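PDB 3LZD: 2-(3-amino-3-carboxypropyl)histidine synthase from Pyrococcus horikoshii, which catalyses the first step of diphthamide biosynthesis, transferring the 3-amino-3-carboxypropyl group of S-adenosyl-L-methionine to a histidine of translation elongation factor 2. Local coordinates for residues 256-261 with 345-350. Numbering follows the deposited sequence.
Sequences AQIAKA and EILLGL
Ile258 and Leu347 reach past each other in opposite directions, CG2 of Ile258 at the base of the leucine and CD1 of Leu347 against the backbone of the other helix. The helices 248-261 and 341-347 come together at this pair, with CA of Ile258 6.2 Å from CA of Leu347. With CG2 of Ile258 set anti to the backbone N, this methyl rests against the root of the leucine, 3.8 Å from CB of Leu347. Leu347 answers with its own extended first torsion (chi1 178°), which carries CG across to the other helix and brings CD1 of Leu347 3.7 Å from O of Ile258, equally near O of Ala261, and 3.5 Å from CB of Ala261. The small alanine thus meets the leucine tip three residues beyond Ile258. The longer branch of Ile258 takes another course: its CD1 ends 4.0 Å from CG2 of Ile346, and these two isoleucines are crossed at about a right angle. Leu339 of strand 338-339 touches both Ile258 and Leu347, tying the helix pair to the edge of the parallel sheet. Beyond Leu347, the helix closes in a Schellman motif, Gly349 taking positive phi while N of Gly349 bonds to O of Ile346 and N of Leu350 to O of Glu345. Replacing Ile258 by an alanine here would probably open a gap between the helices, costing CB of Leu347 and CG2 of Ile346 their methyl partners. Across the two segments the contact is made by aliphatic groups, with two carbonyl oxygens grazed by a methyl, remote from the iron-sulfur cluster, which implies that shape and exclusion of water, rather than directional bonds or charge, hold these helix ends together.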
# COMPACT_ATOMS: atom_id res chain seq x y z
N ALA A 256 9.52 17.47 -23.16
CA ALA A 256 8.30 18.22 -22.90
C ALA A 256 8.05 18.21 -21.40
O ALA A 256 7.97 19.26 -20.77
CB ALA A 256 7.11 17.57 -23.64
N GLN A 257 7.94 17.01 -20.83
CA GLN A 257 7.70 16.88 -19.40
C GLN A 257 8.71 17.69 -18.60
O GLN A 257 8.33 18.39 -17.65
CB GLN A 257 7.78 15.40 -19.00
CG GLN A 257 6.41 14.73 -18.87
CD GLN A 257 5.79 14.94 -17.49
OE1 GLN A 257 6.41 14.64 -16.46
NE2 GLN A 257 4.57 15.43 -17.47
N ILE A 258 9.98 17.62 -18.97
CA ILE A 258 11.01 18.38 -18.26
C ILE A 258 10.70 19.87 -18.36
O ILE A 258 10.87 20.62 -17.40
CB ILE A 258 12.42 18.11 -18.85
CG1 ILE A 258 12.91 16.73 -18.42
CG2 ILE A 258 13.39 19.19 -18.37
CD1 ILE A 258 14.15 16.26 -19.16
N ALA A 259 10.26 20.29 -19.55
CA ALA A 259 9.93 21.68 -19.79
C ALA A 259 8.87 22.14 -18.79
O ALA A 259 9.05 23.13 -18.09
CB ALA A 259 9.41 21.86 -21.22
N LYS A 260 7.77 21.40 -18.73
CA LYS A 260 6.68 21.73 -17.82
C LYS A 260 7.11 21.88 -16.37
O LYS A 260 6.38 22.44 -15.56
CB LYS A 260 5.59 20.66 -17.90
CG LYS A 260 5.02 20.41 -19.29
CD LYS A 260 4.01 19.28 -19.26
CE LYS A 260 3.47 18.98 -20.65
NZ LYS A 260 2.54 17.81 -20.63
N ALA A 261 8.30 21.37 -16.03
CA ALA A 261 8.77 21.46 -14.66
C ALA A 261 9.78 22.59 -14.49
O ALA A 261 10.19 22.90 -13.37
CB ALA A 261 9.39 20.14 -14.24
N GLU A 345 18.57 16.24 -13.38
CA GLU A 345 19.90 16.74 -13.69
C GLU A 345 19.90 17.51 -15.01
O GLU A 345 20.63 18.48 -15.17
CB GLU A 345 20.88 15.57 -13.70
CG GLU A 345 20.77 14.73 -12.43
CD GLU A 345 21.68 13.50 -12.41
OE1 GLU A 345 21.71 12.76 -13.42
OE2 GLU A 345 22.35 13.27 -11.38
N ILE A 346 19.07 17.09 -15.96
CA ILE A 346 18.98 17.80 -17.23
C ILE A 346 18.28 19.12 -16.98
O ILE A 346 18.72 20.16 -17.45
CB ILE A 346 18.18 17.01 -18.29
CG1 ILE A 346 18.99 15.82 -18.78
CG2 ILE A 346 17.82 17.91 -19.45
CD1 ILE A 346 18.28 15.00 -19.85
N LEU A 347 17.18 19.07 -16.22
CA LEU A 347 16.42 20.28 -15.92
C LEU A 347 17.28 21.33 -15.21
O LEU A 347 17.22 22.52 -15.53
CB LEU A 347 15.20 19.95 -15.06
CG LEU A 347 14.30 21.11 -14.61
CD1 LEU A 347 12.90 20.61 -14.32
CD2 LEU A 347 14.89 21.77 -13.37
N LEU A 348 18.07 20.89 -14.24
CA LEU A 348 18.94 21.79 -13.51
C LEU A 348 20.13 22.25 -14.35
O LEU A 348 20.91 23.10 -13.92
CB LEU A 348 19.45 21.12 -12.23
CG LEU A 348 18.41 20.87 -11.15
CD1 LEU A 348 19.13 20.39 -9.89
CD2 LEU A 348 17.63 22.15 -10.86
N GLY A 349 20.29 21.68 -15.54
CA GLY A 349 21.38 22.05 -16.41
C GLY A 349 22.72 21.39 -16.12
O GLY A 349 23.75 21.87 -16.57
N LEU A 350 22.70 20.29 -15.37
CA LEU A 350 23.94 19.59 -15.03
C LEU A 350 24.28 18.49 -16.03
O LEU A 350 25.45 18.16 -16.24
CB LEU A 350 23.83 18.98 -13.63
CG LEU A 350 23.77 19.94 -12.44
CD1 LEU A 350 22.74 21.03 -12.68
CD2 LEU A 350 23.43 19.15 -11.20